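Local coordinates for regulatory protein SWI6 (Saccharomyces cerevisiae, PDB 1SW6) that serves as the shared subunit of the SBF and MBF complexes in cell-cycle-dependent transcription, here in its ankyrin-repeat domain, at residues L121-I125 against H153-Y159; M275-Q279 against G306-A312. All blocks are in the same frame, centred on the assembly; numbering follows the deposited sequence.

Contact 1 (L121-I125 against H153-Y159); sequences LNLNI and HGSNRLY
The loop that follows the last helical turn of the first ankyrin repeat packs here on the chain leading into that repeat, with Leu123 and Asn124 set against residues His153 to Tyr159. Gly154 makes the junction: it is the C-prime residue of a Schellman motif ending helix 144-152, and at its positive phi (111°) a beta carbon would collide with the carbonyl oxygen of His153. Leu123 packs beside this helix end. Its CD1 branch lies 3.4 Å from Ser155 OG and also rests on the carbonyl oxygen of His153, the branched leucine thus placing one methyl against both oxygens. Asn124 takes the next place along. With its CG beside its own backbone N and anti to the carbonyl carbon (chi1 -58°), the amide reaches the run from Gly154 to Asn156, bringing CG within 3.6 Å of Asn156 N. Tyr159 closes the other flank: its CE2 comes obliquely to 3.6 Å from Asn124 CB, the two side chains crossing at about a right angle with amide and ring planes 56° apart. Each segment is stiffened by an Asx turn, for which asparagine is well suited: Asn122 OD1 accepts from Asn124 N at 2.9 Å, and Asn156 OD1 from Leu158 N at 2.7 Å, both in the carbonyl plane. Between the two chain segments a water donates to Leu123 O at 2.9 Å and has a weak link to Ser155 OG, which also bonds weakly back to Leu150 O. Beyond the pair, Leu121 and His153 lean on helix 105-115, Ile125 on helix 57-71, and Ser155 on Leu135 of helix 134-140, while Arg157 forms a salt bridge with Asp33.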
ATOM      1  N   LEU A 121      10.543  23.677   0.052  1.00 66.65           N
ATOM      2  CA  LEU A 121      10.460  22.234   0.253  1.00 63.07           C
ATOM      3  C   LEU A 121      10.313  21.891   1.729  1.00 61.59           C
ATOM      4  O   LEU A 121      11.158  22.253   2.545  1.00 61.37           O
ATOM      5  CB  LEU A 121      11.703  21.537  -0.291  1.00 62.03           C
ATOM      6  CG  LEU A 121      11.661  20.016  -0.110  1.00 61.59           C
ATOM      7  CD1 LEU A 121      10.461  19.455  -0.866  1.00 60.65           C
ATOM      8  CD2 LEU A 121      12.949  19.388  -0.615  1.00 61.21           C
ATOM      9  N   ASN A 122       9.240  21.182   2.060  1.00 59.93           N
ATOM     10  CA  ASN A 122       8.962  20.783   3.437  1.00 58.24           C
ATOM     11  C   ASN A 122       8.806  19.264   3.444  1.00 56.53           C
ATOM     12  O   ASN A 122       7.859  18.742   2.861  1.00 56.84           O
ATOM     13  CB  ASN A 122       7.667  21.447   3.904  1.00 58.61           C
ATOM     14  CG  ASN A 122       7.423  21.280   5.387  1.00 59.97           C
ATOM     15  OD1 ASN A 122       7.565  20.186   5.939  1.00 59.65           O
ATOM     16  ND2 ASN A 122       7.035  22.368   6.043  1.00 60.85           N
ATOM     17  N   LEU A 123       9.727  18.561   4.102  1.00 54.18           N
ATOM     18  CA  LEU A 123       9.697  17.097   4.150  1.00 51.83           C
ATOM     19  C   LEU A 123       8.743  16.497   5.170  1.00 51.27           C
ATOM     20  O   LEU A 123       8.513  15.288   5.168  1.00 50.00           O
ATOM     21  CB  LEU A 123      11.097  16.550   4.437  1.00 51.48           C
ATOM     22  CG  LEU A 123      12.227  16.971   3.504  1.00 50.01           C
ATOM     23  CD1 LEU A 123      13.541  16.462   4.057  1.00 49.96           C
ATOM     24  CD2 LEU A 123      11.967  16.430   2.110  1.00 49.88           C
ATOM     25  N   ASN A 124       8.180  17.334   6.032  1.00 50.66           N
ATOM     26  CA  ASN A 124       7.290  16.846   7.071  1.00 51.12           C
ATOM     27  C   ASN A 124       5.806  17.121   6.812  1.00 51.91           C
ATOM     28  O   ASN A 124       5.114  17.750   7.623  1.00 50.69           O
ATOM     29  CB  ASN A 124       7.746  17.432   8.411  1.00 51.56           C
ATOM     30  CG  ASN A 124       9.196  17.071   8.734  1.00 51.48           C
ATOM     31  OD1 ASN A 124      10.026  17.943   8.994  1.00 51.36           O
ATOM     32  ND2 ASN A 124       9.503  15.776   8.709  1.00 49.87           N
ATOM     33  N   ILE A 125       5.334  16.614   5.675  1.00 51.83           N
ATOM     34  CA  ILE A 125       3.950  16.766   5.241  1.00 52.44           C
ATOM     35  C   ILE A 125       3.385  15.401   4.853  1.00 52.67           C
ATOM     36  O   ILE A 125       4.046  14.623   4.166  1.00 52.27           O
ATOM     37  CB  ILE A 125       3.858  17.656   3.976  1.00 52.71           C
ATOM     38  CG1 ILE A 125       4.450  19.035   4.253  1.00 53.91           C
ATOM     39  CG2 ILE A 125       2.415  17.750   3.504  1.00 53.46           C
ATOM     40  CD1 ILE A 125       4.528  19.913   3.020  1.00 54.47           C
ATOM     41  N   HIS A 153      18.431  15.586   6.243  1.00 49.98           N
ATOM     42  CA  HIS A 153      17.879  16.836   5.751  1.00 51.00           C
ATOM     43  C   HIS A 153      16.669  17.391   6.489  1.00 50.40           C
ATOM     44  O   HIS A 153      15.992  18.284   5.982  1.00 50.58           O
ATOM     45  CB  HIS A 153      17.589  16.714   4.257  1.00 53.20           C
ATOM     46  CG  HIS A 153      18.822  16.798   3.412  1.00 56.73           C
ATOM     47  ND1 HIS A 153      19.263  17.981   2.860  1.00 57.82           N
ATOM     48  CD2 HIS A 153      19.753  15.866   3.096  1.00 57.69           C
ATOM     49  CE1 HIS A 153      20.412  17.774   2.241  1.00 58.91           C
ATOM     50  NE2 HIS A 153      20.732  16.499   2.371  1.00 59.36           N
ATOM     51  N   GLY A 154      16.393  16.867   7.682  1.00 49.49           N
ATOM     52  CA  GLY A 154      15.283  17.393   8.460  1.00 48.23           C
ATOM     53  C   GLY A 154      14.038  16.562   8.680  1.00 47.74           C
ATOM     54  O   GLY A 154      13.208  16.927   9.510  1.00 47.95           O
ATOM     55  N   SER A 155      13.877  15.465   7.951  1.00 46.83           N
ATOM     56  CA  SER A 155      12.691  14.649   8.140  1.00 46.39           C
ATOM     57  C   SER A 155      12.550  14.239   9.604  1.00 46.37           C
ATOM     58  O   SER A 155      13.467  13.656  10.189  1.00 45.75           O
ATOM     59  CB  SER A 155      12.752  13.404   7.256  1.00 46.40           C
ATOM     60  OG  SER A 155      12.669  13.755   5.888  1.00 47.44           O
ATOM     61  N   ASN A 156      11.395  14.554  10.182  1.00 45.11           N
ATOM     62  CA  ASN A 156      11.101  14.227  11.571  1.00 45.88           C
ATOM     63  C   ASN A 156      10.723  12.749  11.629  1.00 45.57           C
ATOM     64  O   ASN A 156       9.764  12.308  10.986  1.00 46.45           O
ATOM     65  CB  ASN A 156       9.937  15.083  12.067  1.00 46.38           C
ATOM     66  CG  ASN A 156       9.689  14.933  13.551  1.00 47.87           C
ATOM     67  OD1 ASN A 156       9.661  13.821  14.084  1.00 45.67           O
ATOM     68  ND2 ASN A 156       9.488  16.062  14.232  1.00 48.77           N
ATOM     69  N   ARG A 157      11.475  11.984  12.406  1.00 44.04           N
ATOM     70  CA  ARG A 157      11.244  10.553  12.515  1.00 42.85           C
ATOM     71  C   ARG A 157      10.155  10.170  13.507  1.00 42.91           C
ATOM     72  O   ARG A 157       9.748   9.013  13.570  1.00 42.72           O
ATOM     73  CB  ARG A 157      12.555   9.873  12.906  1.00 43.00           C
ATOM     74  CG  ARG A 157      13.684  10.162  11.933  1.00 42.77           C
ATOM     75  CD  ARG A 157      15.041   9.859  12.540  1.00 42.92           C
ATOM     76  NE  ARG A 157      15.339  10.738  13.669  1.00 40.93           N
ATOM     77  CZ  ARG A 157      16.507  10.772  14.298  1.00 40.78           C
ATOM     78  NH1 ARG A 157      17.495   9.972  13.909  1.00 40.39           N
ATOM     79  NH2 ARG A 157      16.692  11.613  15.311  1.00 40.47           N
ATOM     80  N   LEU A 158       9.665  11.138  14.270  1.00 42.58           N
ATOM     81  CA  LEU A 158       8.658  10.836  15.281  1.00 42.64           C
ATOM     82  C   LEU A 158       7.191  10.889  14.849  1.00 42.42           C
ATOM     83  O   LEU A 158       6.313  10.487  15.608  1.00 42.19           O
ATOM     84  CB  LEU A 158       8.864  11.757  16.491  1.00 41.99           C
ATOM     85  CG  LEU A 158      10.240  11.753  17.177  1.00 43.57           C
ATOM     86  CD1 LEU A 158      10.147  12.528  18.489  1.00 43.14           C
ATOM     87  CD2 LEU A 158      10.688  10.325  17.461  1.00 43.09           C
ATOM     88  N   TYR A 159       6.924  11.372  13.639  1.00 41.99           N
ATOM     89  CA  TYR A 159       5.544  11.486  13.169  1.00 41.40           C
ATOM     90  C   TYR A 159       4.823  10.168  12.923  1.00 40.09           C
ATOM     91  O   TYR A 159       5.322   9.293  12.219  1.00 39.92           O
ATOM     92  CB  TYR A 159       5.482  12.320  11.884  1.00 43.85           C
ATOM     93  CG  TYR A 159       5.642  13.810  12.091  1.00 45.70           C
ATOM     94  CD1 TYR A 159       4.830  14.496  12.993  1.00 47.51           C
ATOM     95  CD2 TYR A 159       6.575  14.537  11.364  1.00 46.55           C
ATOM     96  CE1 TYR A 159       4.947  15.866  13.164  1.00 47.90           C
ATOM     97  CE2 TYR A 159       6.697  15.911  11.527  1.00 47.89           C
ATOM     98  CZ  TYR A 159       5.881  16.564  12.426  1.00 48.24           C
ATOM     99  OH  TYR A 159       5.997  17.920  12.600  1.00 52.14           O
TER
HETATM  100  O   HOH W   1       9.484  12.669   6.069  1.00 37.91           O

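Contact 2 (M275-Q279 against G306-A312); sequences MLNAQ and GADPFIA
This is a lateral, partly buried contact between consecutive ankyrin repeats: Leu276, Asn277 and Gln279, at and beyond the end of helix 268-276, meet the loop that follows helix 296-304, and the two pieces of chain run almost in the same direction. Asn277 is the bridge. A chi1 of -55° swings the Asn277 amide clear of its own carbonyl carbon and across to Asp308, whose N-H points at OD1 over 2.8 Å in a nearly straight bond (174°). The donor sits 33° out of the Asn277 carbonyl plane. The ND2 of Asn277 is tied to Gly306 O through a water, 3.2 Å from ND2, so each end of the amide has a distinct partner. A second water lies 2.8 Å from Asn277 OD1, within reach of Asp308 O. Were an alanine to replace Asn277, Asp308 N-H would probably lose its acceptor across the contact, and the water at Gly306 O its link to the amide. Apolar atoms flank the bond: Leu276 CD1 packs 4.2 Å from Ala307 CB, while Ile311 CD1 touches Asn277 CB at 3.6 Å. The other branch of Ile311, CG2, lies 3.5 Å from NE2 of Gln279, an amide whose stronger polar partner is Gly283 O. Small residues suit the loop's start, Gly306 adopting the positive phi of a Schellman motif and Ala307 lying against Leu276 and against Leu287 and Leu302 of helices 286-293 and 296-304. Asp308 then uses OD1 to hold Phe310 N at 2.7 Å in an Asx turn, within a type I turn from Asp308 to Ile311. The run of glycine, alanine and aspartate after the second helix, with the aspartate's N-H bonded to the preceding repeat, is characteristic of the ankyrin fold.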
ATOM      1  N   MET A 275       9.281  -2.313  27.153  1.00 38.40           N
ATOM      2  CA  MET A 275       8.683  -2.747  25.914  1.00 37.98           C
ATOM      3  C   MET A 275       8.262  -4.190  25.853  1.00 36.31           C
ATOM      4  O   MET A 275       7.139  -4.492  25.437  1.00 36.38           O
ATOM      5  CB  MET A 275       9.639  -2.451  24.757  1.00 40.57           C
ATOM      6  CG  MET A 275       9.027  -2.661  23.386  1.00 42.72           C
ATOM      7  SD  MET A 275      10.283  -2.617  22.115  1.00 50.78           S
ATOM      8  CE  MET A 275      10.570  -0.851  22.011  1.00 46.61           C
ATOM      9  N   LEU A 276       9.163  -5.079  26.264  1.00 34.80           N
ATOM     10  CA  LEU A 276       8.912  -6.503  26.193  1.00 33.94           C
ATOM     11  C   LEU A 276       7.560  -6.944  26.718  1.00 35.45           C
ATOM     12  O   LEU A 276       6.874  -7.715  26.053  1.00 35.29           O
ATOM     13  CB  LEU A 276      10.028  -7.289  26.894  1.00 33.42           C
ATOM     14  CG  LEU A 276       9.882  -8.824  26.856  1.00 35.86           C
ATOM     15  CD1 LEU A 276       9.797  -9.319  25.410  1.00 34.81           C
ATOM     16  CD2 LEU A 276      11.070  -9.483  27.561  1.00 35.12           C
ATOM     17  N   ASN A 277       7.176  -6.453  27.891  1.00 34.71           N
ATOM     18  CA  ASN A 277       5.904  -6.831  28.503  1.00 37.39           C
ATOM     19  C   ASN A 277       4.875  -5.700  28.528  1.00 38.54           C
ATOM     20  O   ASN A 277       3.949  -5.724  29.335  1.00 38.45           O
ATOM     21  CB  ASN A 277       6.145  -7.336  29.935  1.00 36.51           C
ATOM     22  CG  ASN A 277       7.147  -8.483  29.989  1.00 36.39           C
ATOM     23  OD1 ASN A 277       6.935  -9.538  29.393  1.00 35.43           O
ATOM     24  ND2 ASN A 277       8.246  -8.275  30.703  1.00 35.55           N
ATOM     25  N   ALA A 278       5.031  -4.718  27.643  1.00 38.86           N
ATOM     26  CA  ALA A 278       4.101  -3.595  27.569  1.00 39.73           C
ATOM     27  C   ALA A 278       2.731  -4.057  27.066  1.00 41.63           C
ATOM     28  O   ALA A 278       2.634  -4.934  26.204  1.00 41.37           O
ATOM     29  CB  ALA A 278       4.656  -2.524  26.634  1.00 40.57           C
ATOM     30  N   GLN A 279       1.669  -3.451  27.586  1.00 42.25           N
ATOM     31  CA  GLN A 279       0.321  -3.820  27.178  1.00 43.78           C
ATOM     32  C   GLN A 279      -0.293  -2.766  26.283  1.00 44.38           C
ATOM     33  O   GLN A 279      -0.141  -1.573  26.537  1.00 44.03           O
ATOM     34  CB  GLN A 279      -0.563  -4.014  28.409  1.00 44.34           C
ATOM     35  CG  GLN A 279      -0.250  -5.270  29.197  1.00 46.39           C
ATOM     36  CD  GLN A 279      -0.951  -5.292  30.540  1.00 47.65           C
ATOM     37  OE1 GLN A 279      -0.545  -4.600  31.468  1.00 49.41           O
ATOM     38  NE2 GLN A 279      -2.014  -6.078  30.646  1.00 47.16           N
ATOM     39  N   GLY A 306      12.414 -13.750  27.923  1.00 32.86           N
ATOM     40  CA  GLY A 306      11.863 -13.419  29.221  1.00 33.48           C
ATOM     41  C   GLY A 306      10.444 -12.880  29.260  1.00 35.05           C
ATOM     42  O   GLY A 306      10.000 -12.422  30.317  1.00 33.32           O
ATOM     43  N   ALA A 307       9.720 -12.926  28.139  1.00 34.99           N
ATOM     44  CA  ALA A 307       8.339 -12.430  28.115  1.00 35.26           C
ATOM     45  C   ALA A 307       7.514 -13.109  29.211  1.00 36.00           C
ATOM     46  O   ALA A 307       7.560 -14.325  29.372  1.00 34.75           O
ATOM     47  CB  ALA A 307       7.694 -12.679  26.743  1.00 34.24           C
ATOM     48  N   ASP A 308       6.757 -12.309  29.951  1.00 36.73           N
ATOM     49  CA  ASP A 308       5.934 -12.816  31.047  1.00 38.04           C
ATOM     50  C   ASP A 308       4.615 -13.428  30.543  1.00 38.07           C
ATOM     51  O   ASP A 308       3.746 -12.714  30.070  1.00 38.52           O
ATOM     52  CB  ASP A 308       5.630 -11.672  32.008  1.00 38.57           C
ATOM     53  CG  ASP A 308       4.985 -12.150  33.286  1.00 40.54           C
ATOM     54  OD1 ASP A 308       4.069 -12.993  33.217  1.00 43.05           O
ATOM     55  OD2 ASP A 308       5.389 -11.673  34.362  1.00 43.41           O
ATOM     56  N   PRO A 309       4.452 -14.759  30.657  1.00 38.98           N
ATOM     57  CA  PRO A 309       3.223 -15.413  30.190  1.00 40.94           C
ATOM     58  C   PRO A 309       2.016 -15.305  31.121  1.00 43.37           C
ATOM     59  O   PRO A 309       0.967 -15.892  30.834  1.00 43.35           O
ATOM     60  CB  PRO A 309       3.663 -16.859  29.992  1.00 39.07           C
ATOM     61  CG  PRO A 309       4.613 -17.051  31.113  1.00 39.03           C
ATOM     62  CD  PRO A 309       5.429 -15.761  31.122  1.00 38.71           C
ATOM     63  N   PHE A 310       2.151 -14.559  32.218  1.00 44.19           N
ATOM     64  CA  PHE A 310       1.044 -14.414  33.164  1.00 46.14           C
ATOM     65  C   PHE A 310       0.310 -13.074  33.109  1.00 46.88           C
ATOM     66  O   PHE A 310      -0.737 -12.906  33.742  1.00 47.67           O
ATOM     67  CB  PHE A 310       1.531 -14.682  34.594  1.00 47.59           C
ATOM     68  CG  PHE A 310       2.195 -16.020  34.758  1.00 48.23           C
ATOM     69  CD1 PHE A 310       3.582 -16.120  34.828  1.00 48.64           C
ATOM     70  CD2 PHE A 310       1.437 -17.186  34.783  1.00 48.66           C
ATOM     71  CE1 PHE A 310       4.206 -17.364  34.917  1.00 49.18           C
ATOM     72  CE2 PHE A 310       2.049 -18.437  34.872  1.00 48.29           C
ATOM     73  CZ  PHE A 310       3.434 -18.527  34.937  1.00 49.37           C
ATOM     74  N   ILE A 311       0.842 -12.124  32.350  1.00 46.37           N
ATOM     75  CA  ILE A 311       0.200 -10.826  32.220  1.00 46.52           C
ATOM     76  C   ILE A 311      -1.085 -10.998  31.398  1.00 47.24           C
ATOM     77  O   ILE A 311      -1.050 -11.421  30.244  1.00 45.91           O
ATOM     78  CB  ILE A 311       1.147  -9.811  31.541  1.00 46.89           C
ATOM     79  CG1 ILE A 311       2.398  -9.625  32.412  1.00 46.92           C
ATOM     80  CG2 ILE A 311       0.443  -8.490  31.338  1.00 46.01           C
ATOM     81  CD1 ILE A 311       3.403  -8.656  31.864  1.00 48.09           C
ATOM     82  N   ALA A 312      -2.220 -10.672  32.013  1.00 47.17           N
ATOM     83  CA  ALA A 312      -3.523 -10.812  31.372  1.00 47.15           C
ATOM     84  C   ALA A 312      -3.998  -9.553  30.655  1.00 46.48           C
ATOM     85  O   ALA A 312      -3.550  -8.445  30.947  1.00 46.60           O
ATOM     86  CB  ALA A 312      -4.552 -11.230  32.413  1.00 46.72           C
TER
HETATM   87  O   HOH W   2      10.862 -10.040  31.164  1.00 37.72           O
HETATM   88  O   HOH W   3       4.374 -10.332  28.478  1.00 44.41           O

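Overall arrangement
Contact 1 closes before contact 2 opens along the chain, and they lie on opposite sides of the chain's centre, their centres 34 Å apart and their nearest atoms about 12 Å apart, without touching. Each spans nearly the same length of chain and encloses a helix pair: 134-140 with 144-152 in contact 1, 286-293 with 296-304 in contact 2. In both, an asparagine amide faces the loop just past a Schellman glycine, so one stacking scheme recurs near the beginning and the end of the repeat array. With the middle repeats between them, contact 1 ties the entering chain to the first repeat's end, contact 2 joins repeats 3 and 4, and both probably help hold one elongated domain.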